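Local coordinates for protein L-lactate dehydrogenase (PDB 4UUL) that acts in its natural form as an NAD-dependent L-lactate dehydrogenase and belongs to a family generally assigned malate dehydrogenase activity, at residues G11-I16 against P43-R48; I19-I24 against M54-C59; Y36-D41 against G66-T71; D72-F77 against S116-P121; A83-S88 against V125-N130. The protein carries 1 engineered substitution. All coordinates share one frame; numbering follows the deposited sequence. Where two conformers were deposited one is given.

Interaction 1 (G11-I16 against P43-R48); sequences GAAGQI and PPAMNR
A13 and R48 bring the two backbones to their nearest approach, 5.7 Å between their CA atoms. On one side G11-G14 forms a type I beta turn, with G14 the N-cap of helix 15-25; on the other, residues 43-45 lead into helix 46-57. A13 carries the apolar part of the contact: its CB lies 3.9 Å from CB of A45 and 4.1 Å from CB of R48, so that the A13 and A45 methyls and the first methylene of R48 meet between turn and helix. Beyond them the R48 chain reaches along the glycine-rich loop, with CG anti to the backbone N (chi1 -152°) and a bend at chi3, and its guanidinium turns a face toward the A13 carbonyl and the loop; the very close fit there is doubtful in the model. The Q15 side chain crosses that of R48 at about a right angle, NE2 of Q15 being 4.1 Å from NH2 of R48 and the two planes 46° apart. One water donates to R48 O at 2.9 Å and, weakly, to A13 O. R48 also packs on R236 of the second subunit. The GAAGQI turn begins the GxxGxxG motif of a Rossmann nucleotide-binding fold; Q15, I16 and R48 all contact NADH when it is bound, which places this joint at the cofactor site.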
# COMPACT_ATOMS: atom_id res chain seq x y z
N GLY B 11 4.55 15.00 -6.75
CA GLY B 11 3.67 14.20 -7.60
C GLY B 11 2.65 13.41 -6.81
O GLY B 11 2.26 12.30 -7.18
N ALA B 12 2.21 13.98 -5.69
CA ALA B 12 1.49 13.20 -4.69
C ALA B 12 0.17 12.64 -5.15
O ALA B 12 -0.30 11.70 -4.54
CB ALA B 12 1.35 13.97 -3.39
N ALA B 13 -0.42 13.23 -6.17
CA ALA B 13 -1.71 12.77 -6.68
C ALA B 13 -1.63 11.55 -7.58
O ALA B 13 -2.64 10.97 -7.94
CB ALA B 13 -2.41 13.89 -7.39
N GLY B 14 -0.43 11.16 -7.96
CA GLY B 14 -0.29 10.02 -8.83
C GLY B 14 -0.40 8.71 -8.10
O GLY B 14 -0.58 8.66 -6.87
N GLN B 15 -0.24 7.61 -8.83
CA GLN B 15 -0.41 6.30 -8.21
C GLN B 15 0.65 5.99 -7.15
O GLN B 15 0.35 5.41 -6.12
CB GLN B 15 -0.47 5.20 -9.23
CG GLN B 15 -0.90 3.90 -8.58
CD GLN B 15 -2.17 4.02 -7.75
OE1 GLN B 15 -2.17 3.72 -6.57
NE2 GLN B 15 -3.25 4.49 -8.37
N ILE B 16 1.92 6.33 -7.44
CA ILE B 16 2.95 6.11 -6.44
C ILE B 16 2.61 6.92 -5.19
O ILE B 16 2.63 6.41 -4.05
CB ILE B 16 4.33 6.41 -6.99
CG1 ILE B 16 4.72 5.34 -8.03
CG2 ILE B 16 5.32 6.49 -5.86
CD1 ILE B 16 5.98 5.67 -8.84
N PRO B 43 -1.69 22.34 -10.03
CA PRO B 43 -3.10 22.70 -9.89
C PRO B 43 -4.10 21.75 -10.54
O PRO B 43 -5.14 21.50 -9.90
CB PRO B 43 -3.15 24.12 -10.49
CG PRO B 43 -1.81 24.67 -10.21
CD PRO B 43 -0.87 23.51 -10.40
N PRO B 44 -3.84 21.26 -11.76
CA PRO B 44 -4.83 20.35 -12.36
C PRO B 44 -5.04 19.05 -11.58
O PRO B 44 -6.03 18.33 -11.82
CB PRO B 44 -4.26 20.05 -13.75
CG PRO B 44 -3.22 21.09 -14.01
CD PRO B 44 -2.75 21.59 -12.69
N ALA B 45 -4.10 18.71 -10.69
CA ALA B 45 -4.15 17.46 -9.95
C ALA B 45 -4.79 17.64 -8.60
O ALA B 45 -4.92 16.67 -7.85
CB ALA B 45 -2.77 16.93 -9.77
N MET B 46 -5.20 18.85 -8.27
CA MET B 46 -5.58 19.10 -6.89
C MET B 46 -6.87 18.40 -6.46
O MET B 46 -6.97 17.97 -5.33
CB MET B 46 -5.63 20.59 -6.56
CG MET B 46 -4.22 21.18 -6.44
SD MET B 46 -3.03 20.32 -5.35
CE MET B 46 -3.53 20.99 -3.77
N ASN B 47 -7.84 18.22 -7.35
CA ASN B 47 -9.00 17.40 -6.97
C ASN B 47 -8.61 15.94 -6.63
O ASN B 47 -9.10 15.38 -5.62
CB ASN B 47 -10.06 17.44 -8.03
CG ASN B 47 -10.82 18.75 -8.03
OD1 ASN B 47 -10.79 19.51 -7.06
ND2 ASN B 47 -11.50 19.02 -9.12
N ARG B 48 -7.71 15.36 -7.43
CA ARG B 48 -7.24 14.02 -7.11
C ARG B 48 -6.44 14.02 -5.79
O ARG B 48 -6.48 13.07 -5.00
CB ARG B 48 -6.44 13.46 -8.27
CG ARG B 48 -6.49 11.95 -8.36
CD ARG B 48 -5.80 11.42 -9.57
NE ARG B 48 -5.23 10.10 -9.30
CZ ARG B 48 -4.14 9.62 -9.91
NH1 ARG B 48 -3.49 10.36 -10.81
NH2 ARG B 48 -3.68 8.42 -9.60
O HOH W 1 -5.06 10.62 -5.53

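Interaction 2 (I19-I24 against M54-C59)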
# COMPACT_ATOMS: atom_id res chain seq x y z
N ILE B 19 -0.16 5.34 -2.96
CA ILE B 19 0.22 4.19 -2.17
C ILE B 19 1.25 4.59 -1.09
O ILE B 19 1.19 4.13 0.05
CB ILE B 19 0.74 3.01 -3.05
CG1 ILE B 19 -0.32 2.60 -4.07
CG2 ILE B 19 1.19 1.86 -2.20
CD1 ILE B 19 0.15 1.66 -5.12
N LEU B 20 2.25 5.34 -1.52
CA LEU B 20 3.30 5.76 -0.61
C LEU B 20 2.78 6.52 0.60
O LEU B 20 3.22 6.29 1.73
CB LEU B 20 4.29 6.58 -1.41
CG LEU B 20 5.55 7.08 -0.79
CD1 LEU B 20 6.42 5.92 -0.27
CD2 LEU B 20 6.33 7.94 -1.83
N SER B 21 1.90 7.45 0.36
CA SER B 21 1.34 8.22 1.46
C SER B 21 0.62 7.33 2.46
O SER B 21 0.84 7.48 3.65
CB SER B 21 0.41 9.32 0.96
OG SER B 21 -0.69 8.80 0.24
N HIS B 22 -0.19 6.40 1.98
CA HIS B 22 -0.88 5.52 2.91
C HIS B 22 0.09 4.59 3.66
O HIS B 22 -0.06 4.36 4.86
CB HIS B 22 -1.94 4.70 2.18
CG HIS B 22 -3.21 5.44 1.89
ND1 HIS B 22 -3.39 6.23 0.79
CD2 HIS B 22 -4.39 5.49 2.58
CE1 HIS B 22 -4.61 6.76 0.83
NE2 HIS B 22 -5.22 6.34 1.91
N TRP B 23 1.09 4.11 2.96
CA TRP B 23 2.04 3.18 3.53
C TRP B 23 2.81 3.88 4.64
O TRP B 23 2.95 3.37 5.74
CB TRP B 23 2.94 2.64 2.44
CG TRP B 23 3.51 1.24 2.68
CD1 TRP B 23 3.60 0.59 3.87
CD2 TRP B 23 3.98 0.31 1.69
NE1 TRP B 23 4.18 -0.65 3.70
CE2 TRP B 23 4.40 -0.86 2.37
CE3 TRP B 23 4.09 0.36 0.31
CZ2 TRP B 23 4.91 -1.96 1.70
CZ3 TRP B 23 4.61 -0.74 -0.35
CH2 TRP B 23 5.01 -1.88 0.35
N ILE B 24 3.27 5.08 4.36
CA ILE B 24 3.98 5.87 5.37
C ILE B 24 3.06 6.20 6.56
O ILE B 24 3.45 6.09 7.74
CB ILE B 24 4.58 7.14 4.76
CG1 ILE B 24 5.71 6.74 3.80
CG2 ILE B 24 5.15 8.06 5.86
CD1 ILE B 24 6.20 7.83 2.94
N MET B 54 -8.69 12.65 1.57
CA MET B 54 -9.93 12.16 2.18
C MET B 54 -9.75 10.67 2.55
O MET B 54 -10.25 10.22 3.61
CB MET B 54 -11.03 12.30 1.18
CG MET B 54 -11.52 13.71 1.02
SD MET B 54 -12.66 13.92 -0.41
CE MET B 54 -14.22 13.46 0.32
N GLU B 55 -9.11 9.88 1.70
CA GLU B 55 -8.84 8.49 2.06
C GLU B 55 -7.87 8.36 3.19
O GLU B 55 -8.08 7.49 4.08
CB GLU B 55 -8.44 7.64 0.87
CG GLU B 55 -9.60 7.38 -0.06
CD GLU B 55 -9.32 6.20 -0.95
OE1 GLU B 55 -9.35 5.05 -0.44
OE2 GLU B 55 -9.02 6.41 -2.15
N LEU B 56 -6.85 9.22 3.24
CA LEU B 56 -5.96 9.19 4.40
C LEU B 56 -6.75 9.43 5.68
O LEU B 56 -6.60 8.71 6.66
CB LEU B 56 -4.85 10.21 4.27
CG LEU B 56 -3.82 10.02 3.18
CD1 LEU B 56 -2.90 11.25 3.12
CD2 LEU B 56 -2.96 8.81 3.47
N GLU B 57 -7.60 10.47 5.66
CA GLU B 57 -8.47 10.75 6.80
C GLU B 57 -9.29 9.54 7.22
O GLU B 57 -9.38 9.22 8.41
CB GLU B 57 -9.37 11.95 6.48
CG GLU B 57 -8.62 13.22 6.41
CD GLU B 57 -9.44 14.41 5.91
OE1 GLU B 57 -10.51 14.21 5.32
OE2 GLU B 57 -9.02 15.56 6.18
N ASP B 58 -9.86 8.88 6.23
CA ASP B 58 -10.78 7.78 6.44
C ASP B 58 -10.09 6.47 6.87
O ASP B 58 -10.77 5.46 7.12
CB ASP B 58 -11.53 7.49 5.14
CG ASP B 58 -12.56 8.55 4.81
OD1 ASP B 58 -12.76 9.49 5.64
OD2 ASP B 58 -13.24 8.42 3.76
N CYS B 59 -8.79 6.51 7.02
CA CYS B 59 -8.07 5.39 7.64
C CYS B 59 -7.94 5.57 9.16
O CYS B 59 -7.55 4.62 9.82
CB CYS B 59 -6.68 5.24 7.02
SG CYS B 59 -6.73 4.64 5.31
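H22 of helix 15-25 and L56 of helix 46-57 mark the nearest approach of the backbones, 6.4 Å between CA atoms. The imidazole of H22 is the centrepiece. CD2 of L56 stands almost exactly over the middle of one ring face, 3.5 Å from the centroid and only 1° off the normal, a CH-pi contact. Two other groups meet the ring at its edge, near its plane. CB of E55 lies 3.6 Å from NE2 of H22, and SG of C59 approaches CD2 of H22 to 3.7 Å, a sulfur-aromatic contact 89° off the normal. H22 CG lies beside its own backbone N (chi1 -78°), which swings the ring across to helix 46-57 and lets ND1 bond to O of Y18, one turn earlier; that bond fixes the ring's rotation. The E55 carboxylate bonds to OH of Y18 and to OG of S243 of the second subunit; with OE1 of E55 4.9 Å from NE2 of H22, it could modestly favour a positive charge on the imidazole. A242 of the second subunit packs on H22, and beside the contact R228 of that subunit forms salt bridges with both E57 and D58, while R161 of the same subunit forms one with D58. Within the chain, L37 of strand 35-40 touches S21 and I24 from helix 15-25 and L56 from helix 46-57, so both helices pack against the same strand of the sheet.

Interaction 3 (Y36-D41 against G66-T71); sequences YLHLLD and GFVATT
Y36 lays the face of its phenol ring over the G66-F67 peptide of the neighbouring parallel strand, with C of G66 3.4 Å above the ring plane and N of F67 at much the same height, both toward the rim. CG of Y36 is anti to the backbone N (chi1 -177°), which folds the ring across the strand boundary and brings its CD2 to 3.6 Å from CA of G66. Farther along the ring, OH of Y36 comes to 3.7 Å from CB of V68, and CG1 of V68 also meets ND1 of H38 at 3.8 Å. On the face carrying L37, F67 and L39 the contact is apolar: CB of L37 faces CB of F67 at 4.1 Å, and CD1 of L39 also reaches F67. L40 extends CD1 over the T70-T71 backbone. The D41 carboxylate bonds to A13 N; its part in NADH binding fits the acid that closes the second strand of Rossmann domains and usually receives the adenosine ribose. Between the two sets of side chains the strands run only 6° apart, and five main-chain bonds alternate from L37 N to D41 N, the shortest from L39 N to V68 O at 2.8 Å. Past the last of them a water bridges D41 O and T71 O. The H38 imidazole is engaged elsewhere, by H6 and A75. Polar cohesion therefore resides in the backbones, to which the side chains add apolar contacts and a ring face laid over a peptide.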
# COMPACT_ATOMS: atom_id res chain seq x y z
N TYR B 36 3.97 13.69 9.52
CA TYR B 36 3.19 14.78 8.99
C TYR B 36 3.53 14.87 7.49
O TYR B 36 4.71 15.03 7.14
CB TYR B 36 3.48 16.13 9.69
CG TYR B 36 2.62 17.25 9.18
CD1 TYR B 36 2.90 17.87 7.97
CD2 TYR B 36 1.57 17.74 9.94
CE1 TYR B 36 2.16 18.92 7.51
CE2 TYR B 36 0.81 18.81 9.48
CZ TYR B 36 1.10 19.38 8.25
OH TYR B 36 0.34 20.43 7.80
N LEU B 37 2.54 14.65 6.61
CA LEU B 37 2.79 14.52 5.16
C LEU B 37 2.62 15.85 4.46
O LEU B 37 1.60 16.50 4.58
CB LEU B 37 1.86 13.47 4.54
CG LEU B 37 2.02 12.05 5.09
CD1 LEU B 37 1.01 11.16 4.44
CD2 LEU B 37 3.39 11.58 4.86
N HIS B 38 3.64 16.23 3.72
CA HIS B 38 3.57 17.36 2.78
C HIS B 38 3.37 16.76 1.40
O HIS B 38 4.20 15.97 0.94
CB HIS B 38 4.84 18.17 2.83
CG HIS B 38 5.13 18.80 4.14
ND1 HIS B 38 5.24 20.17 4.29
CD2 HIS B 38 5.40 18.28 5.37
CE1 HIS B 38 5.54 20.45 5.55
NE2 HIS B 38 5.62 19.33 6.23
N LEU B 39 2.23 17.07 0.78
CA LEU B 39 1.79 16.42 -0.45
C LEU B 39 1.70 17.47 -1.54
O LEU B 39 0.80 18.32 -1.53
CB LEU B 39 0.44 15.74 -0.21
CG LEU B 39 0.44 14.73 0.93
CD1 LEU B 39 -0.96 14.29 1.25
CD2 LEU B 39 1.25 13.50 0.56
N LEU B 40 2.67 17.46 -2.47
CA LEU B 40 2.81 18.47 -3.48
C LEU B 40 2.39 17.95 -4.84
O LEU B 40 2.79 16.85 -5.24
CB LEU B 40 4.26 18.97 -3.55
CG LEU B 40 4.62 20.00 -4.61
CD1 LEU B 40 3.89 21.32 -4.38
CD2 LEU B 40 6.14 20.22 -4.70
N ASP B 41 1.60 18.75 -5.56
CA ASP B 41 1.30 18.46 -6.96
C ASP B 41 0.91 19.76 -7.66
O ASP B 41 1.07 20.82 -7.07
CB ASP B 41 0.28 17.31 -7.11
CG ASP B 41 0.53 16.42 -8.31
OD1 ASP B 41 0.88 16.95 -9.38
OD2 ASP B 41 0.40 15.17 -8.17
N GLY B 66 -0.84 14.80 10.83
CA GLY B 66 -1.48 15.76 9.96
C GLY B 66 -0.88 15.72 8.56
O GLY B 66 -0.03 14.88 8.27
N PHE B 67 -1.33 16.62 7.69
CA PHE B 67 -0.84 16.71 6.33
C PHE B 67 -1.20 18.09 5.79
O PHE B 67 -2.07 18.80 6.31
CB PHE B 67 -1.48 15.64 5.45
CG PHE B 67 -2.97 15.73 5.39
CD1 PHE B 67 -3.59 16.57 4.49
CD2 PHE B 67 -3.75 14.99 6.24
CE1 PHE B 67 -4.99 16.69 4.47
CE2 PHE B 67 -5.12 15.09 6.22
CZ PHE B 67 -5.73 15.93 5.32
N VAL B 68 -0.53 18.43 4.70
CA VAL B 68 -0.90 19.58 3.89
C VAL B 68 -0.82 19.14 2.43
O VAL B 68 0.15 18.54 2.00
CB VAL B 68 -0.01 20.82 4.15
CG1 VAL B 68 1.45 20.61 3.82
CG2 VAL B 68 -0.58 22.03 3.39
N ALA B 69 -1.89 19.37 1.70
CA ALA B 69 -1.96 19.13 0.26
C ALA B 69 -1.86 20.47 -0.39
O ALA B 69 -2.65 21.40 -0.07
CB ALA B 69 -3.31 18.55 -0.09
N THR B 70 -0.89 20.64 -1.27
CA THR B 70 -0.56 21.98 -1.75
C THR B 70 0.03 21.98 -3.15
O THR B 70 0.56 20.96 -3.61
CB THR B 70 0.42 22.64 -0.76
OG1 THR B 70 0.62 24.00 -1.11
CG2 THR B 70 1.77 21.95 -0.73
N THR B 71 -0.08 23.11 -3.81
CA THR B 71 0.69 23.39 -5.02
C THR B 71 1.89 24.33 -4.76
O THR B 71 2.61 24.65 -5.67
CB THR B 71 -0.17 24.03 -6.08
OG1 THR B 71 -0.64 25.29 -5.60
CG2 THR B 71 -1.37 23.14 -6.37
O HOH W 2 2.91 22.94 -7.75

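Interaction 4 (D72-F77 against S116-P121); sequences DPKAAF and SKWAKP
The indole of W118 is sandwiched between lysines: K74 lies over one face across the contact, and K117 of its own helix turn lies over the other, its CG 3.5 Å from the ring plane. On the K74 side the CA stands over the six-membered ring, 3.6 Å from the centroid and 10° off the normal. The methylenes then run out past the five-membered ring, with K74 CG 3.6 Å from W118 NE1. This chain is fully extended from CG anti to the backbone N, which carries NZ beyond the indole. There a water in the ring plane accepts from both NZ of K74 and NE1 of W118, each at 3.0 Å. P73 approaches obliquely, its CB 3.8 Å from W118 CZ3. Where helix 97-118 ends, CB of F77 packs on CB of W118, and CA of A119 makes a CH...O contact with F77 O. At the N-terminal end of helix 73-77, D72 is the N-cap: A75 N bonds to OD2 of D72, meeting it from above the carboxylate plane. The phenyl of F77 turns inward to T111 and L115 of helix 97-118 and to L8 of strand 5-10, while A75 and A76 rest on T70 of strand 64-70.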
# COMPACT_ATOMS: atom_id res chain seq x y z
N ASP B 72 2.06 24.78 -3.53
CA ASP B 72 3.00 25.82 -3.18
C ASP B 72 4.31 25.22 -2.69
O ASP B 72 4.33 24.49 -1.67
CB ASP B 72 2.44 26.65 -2.03
CG ASP B 72 3.37 27.72 -1.62
OD1 ASP B 72 3.73 28.51 -2.50
OD2 ASP B 72 3.79 27.76 -0.44
N PRO B 73 5.42 25.51 -3.36
CA PRO B 73 6.71 25.01 -2.87
C PRO B 73 7.05 25.28 -1.41
O PRO B 73 7.46 24.36 -0.70
CB PRO B 73 7.71 25.66 -3.83
CG PRO B 73 6.94 25.73 -5.11
CD PRO B 73 5.55 26.14 -4.68
N LYS B 74 6.89 26.51 -0.92
CA LYS B 74 7.26 26.77 0.47
C LYS B 74 6.48 25.87 1.43
O LYS B 74 7.07 25.21 2.31
CB LYS B 74 7.05 28.22 0.88
CG LYS B 74 7.55 28.45 2.30
CD LYS B 74 7.50 29.89 2.69
CE LYS B 74 8.02 30.09 4.12
NZ LYS B 74 8.19 31.53 4.43
N ALA B 75 5.17 25.74 1.23
CA ALA B 75 4.38 24.91 2.12
C ALA B 75 4.83 23.44 2.03
O ALA B 75 4.74 22.69 3.00
CB ALA B 75 2.92 25.04 1.77
N ALA B 76 5.24 23.00 0.85
CA ALA B 76 5.62 21.62 0.62
C ALA B 76 6.98 21.29 1.23
O ALA B 76 7.17 20.18 1.73
CB ALA B 76 5.62 21.34 -0.86
N PHE B 77 7.91 22.23 1.19
CA PHE B 77 9.30 21.95 1.57
C PHE B 77 9.67 22.42 2.98
O PHE B 77 10.71 22.08 3.50
CB PHE B 77 10.31 22.53 0.56
CG PHE B 77 10.33 21.82 -0.79
CD1 PHE B 77 9.44 22.17 -1.78
CD2 PHE B 77 11.22 20.80 -1.05
CE1 PHE B 77 9.44 21.54 -3.00
CE2 PHE B 77 11.22 20.18 -2.28
CZ PHE B 77 10.34 20.54 -3.23
N SER B 116 17.06 23.70 -0.41
CA SER B 116 18.04 24.49 0.27
C SER B 116 17.38 25.61 1.08
O SER B 116 17.74 25.87 2.23
CB SER B 116 19.04 25.07 -0.70
OG SER B 116 19.98 25.87 -0.02
N LYS B 117 16.40 26.27 0.48
CA LYS B 117 15.76 27.42 1.11
C LYS B 117 14.95 27.01 2.33
O LYS B 117 14.97 27.71 3.33
CB LYS B 117 14.85 28.11 0.09
CG LYS B 117 14.25 29.44 0.47
CD LYS B 117 13.76 30.15 -0.78
CE LYS B 117 13.12 31.50 -0.45
NZ LYS B 117 14.05 32.43 0.24
N TRP B 118 14.21 25.91 2.25
CA TRP B 118 13.17 25.62 3.21
C TRP B 118 13.28 24.33 4.02
O TRP B 118 12.70 24.23 5.11
CB TRP B 118 11.84 25.68 2.49
CG TRP B 118 11.48 27.01 2.02
CD1 TRP B 118 11.46 28.19 2.76
CD2 TRP B 118 11.03 27.36 0.72
NE1 TRP B 118 11.04 29.20 1.98
CE2 TRP B 118 10.77 28.74 0.72
CE3 TRP B 118 10.82 26.64 -0.45
CZ2 TRP B 118 10.31 29.41 -0.40
CZ3 TRP B 118 10.34 27.31 -1.57
CH2 TRP B 118 10.10 28.68 -1.53
N ALA B 119 13.94 23.31 3.48
CA ALA B 119 13.99 22.03 4.19
C ALA B 119 14.93 22.13 5.39
O ALA B 119 15.79 23.00 5.47
CB ALA B 119 14.42 20.91 3.24
N LYS B 120 14.81 21.20 6.34
CA LYS B 120 15.83 21.12 7.39
C LYS B 120 17.20 20.80 6.79
O LYS B 120 17.29 20.10 5.78
CB LYS B 120 15.49 20.04 8.40
CG LYS B 120 14.23 20.30 9.20
CD LYS B 120 14.15 19.29 10.34
CE LYS B 120 12.86 19.34 11.12
NZ LYS B 120 12.93 18.36 12.21
N PRO B 121 18.28 21.26 7.45
CA PRO B 121 19.61 20.93 6.92
C PRO B 121 19.90 19.44 6.94
O PRO B 121 20.83 19.00 6.28
CB PRO B 121 20.56 21.68 7.87
CG PRO B 121 19.77 22.72 8.48
CD PRO B 121 18.36 22.26 8.52
O HOH W 3 10.33 32.08 2.41

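Interaction 5 (A83-S88 against V125-N130)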
# COMPACT_ATOMS: atom_id res chain seq x y z
N ALA B 83 12.29 13.56 1.86
CA ALA B 83 11.53 13.81 0.68
C ALA B 83 11.64 12.67 -0.27
O ALA B 83 12.71 12.11 -0.52
CB ALA B 83 12.06 15.08 -0.02
N PHE B 84 10.50 12.33 -0.87
CA PHE B 84 10.38 11.38 -1.97
C PHE B 84 10.08 12.20 -3.22
O PHE B 84 8.94 12.67 -3.41
CB PHE B 84 9.26 10.39 -1.69
CG PHE B 84 9.53 9.48 -0.52
CD1 PHE B 84 9.23 9.86 0.78
CD2 PHE B 84 10.08 8.22 -0.73
CE1 PHE B 84 9.47 9.02 1.83
CE2 PHE B 84 10.31 7.38 0.37
CZ PHE B 84 9.99 7.79 1.64
N LEU B 85 11.12 12.40 -4.05
CA LEU B 85 10.97 13.23 -5.27
C LEU B 85 10.53 12.30 -6.39
O LEU B 85 11.34 11.78 -7.18
CB LEU B 85 12.26 13.97 -5.59
CG LEU B 85 12.72 14.96 -4.56
CD1 LEU B 85 13.90 15.72 -5.07
CD2 LEU B 85 11.67 15.91 -4.01
N VAL B 86 9.22 12.10 -6.45
CA VAL B 86 8.60 11.19 -7.41
C VAL B 86 8.31 11.88 -8.73
O VAL B 86 8.49 11.32 -9.80
CB VAL B 86 7.26 10.66 -6.83
CG1 VAL B 86 6.48 9.84 -7.83
CG2 VAL B 86 7.59 9.85 -5.57
N ALA B 87 7.85 13.13 -8.65
CA ALA B 87 7.46 13.89 -9.84
C ALA B 87 8.66 14.11 -10.74
O ALA B 87 9.73 14.46 -10.28
CB ALA B 87 6.83 15.26 -9.45
N SER B 88 8.41 14.07 -12.05
CA SER B 88 9.40 14.42 -13.06
C SER B 88 8.63 14.71 -14.36
O SER B 88 7.45 14.46 -14.45
CB SER B 88 10.38 13.31 -13.26
OG SER B 88 9.77 12.18 -13.79
N VAL B 125 16.86 13.34 0.94
CA VAL B 125 16.18 13.52 -0.31
C VAL B 125 16.45 12.29 -1.18
O VAL B 125 17.57 12.04 -1.59
CB VAL B 125 16.69 14.77 -1.05
CG1 VAL B 125 15.95 14.99 -2.35
CG2 VAL B 125 16.62 15.98 -0.15
N LEU B 126 15.39 11.54 -1.44
CA LEU B 126 15.41 10.37 -2.30
C LEU B 126 14.78 10.72 -3.65
O LEU B 126 13.59 11.00 -3.74
CB LEU B 126 14.65 9.24 -1.66
CG LEU B 126 14.53 7.96 -2.49
CD1 LEU B 126 15.89 7.44 -2.97
CD2 LEU B 126 13.80 6.88 -1.72
N VAL B 127 15.60 10.69 -4.69
CA VAL B 127 15.16 11.03 -6.04
C VAL B 127 14.73 9.78 -6.77
O VAL B 127 15.48 8.80 -6.90
CB VAL B 127 16.28 11.75 -6.80
CG1 VAL B 127 15.79 12.16 -8.17
CG2 VAL B 127 16.76 12.93 -6.00
N ILE B 128 13.47 9.79 -7.22
CA ILE B 128 12.83 8.67 -7.87
C ILE B 128 12.48 8.98 -9.30
O ILE B 128 12.72 8.14 -10.19
CB ILE B 128 11.59 8.26 -7.08
CG1 ILE B 128 12.01 7.82 -5.66
CG2 ILE B 128 10.81 7.15 -7.78
CD1 ILE B 128 10.93 7.80 -4.65
N GLY B 129 11.96 10.15 -9.57
CA GLY B 129 11.57 10.52 -10.93
C GLY B 129 12.75 10.46 -11.89
O GLY B 129 13.84 10.89 -11.58
N ASN B 130 12.47 9.94 -13.07
CA ASN B 130 13.54 9.76 -14.01
C ASN B 130 13.84 11.01 -14.84
O ASN B 130 13.00 11.88 -15.05
CB ASN B 130 13.31 8.54 -14.88
CG ASN B 130 13.83 7.25 -14.20
OD1 ASN B 130 14.93 7.19 -13.56
ND2 ASN B 130 13.02 6.22 -14.32
O HOH W 4 10.67 11.64 -16.24
O HOH W 5 9.80 8.80 -13.51
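L85 CD1 presses against V125 CG1 at 3.5 Å, tighter than an ordinary carbon-carbon contact, and also touches CG2 of V127. On the other side of the sheet F84 answers L126: CD2 of each lies 4.1 Å from the other, and CD1 of I128 meets the edge of the phenyl ring. CG2 of V86 runs alongside I128 and touches its CD1 at 4.0 Å. These side chains are set by two parallel strands 18° apart, bonded from L126 N to A83 O and from L85 N to L126 O, both nearly straight. Then the strands end, and a single oxygen takes over: L85 O accepts from G129 N at 3.0 Å, in the carbonyl plane, and from I128 N at 2.9 Å, above that plane. G129 sits close in against the other segment, its CA 3.4 Å from V86 O and 3.8 Å from S88 OG. One water accepts from S88 OG and donates to N130 O; a second accepts from N130 N and donates weakly to S88 OG. Farther out, helix 97-118 touches L85, V125 and S88, the last through N104, while M252 of helix 242-257 meets F84 and L126. Hydrophobic interlock thus gives way to water-linked polar groups at the C-terminal ends of the strands, where S88, I128 and N130 contact NADH when it is bound.

Overall arrangement
From the N terminus, the glycine loop and helix 15-25 come first. Interactions 1 and 2 close loops of 26 and 29 intervening residues by pairing that helix and its preceding turn with helix 46-57. Interaction 3 joins strands 35-40 and 64-70 of a beta-alpha-beta unit. Interactions 1, 2 and 3 all cross one another, forming one interwoven block in which interactions 1 and 3 touch. Interaction 4 opens directly after interaction 3, touches it, and crosses interaction 5, which joins strands 82-85 and 124-127 around helix 97-118; none of the five nests. Strand 5-10 joins the halves of the Rossmann sheet, pairing with strands 35-40 and 82-85, while F84 packs against helix 15-25.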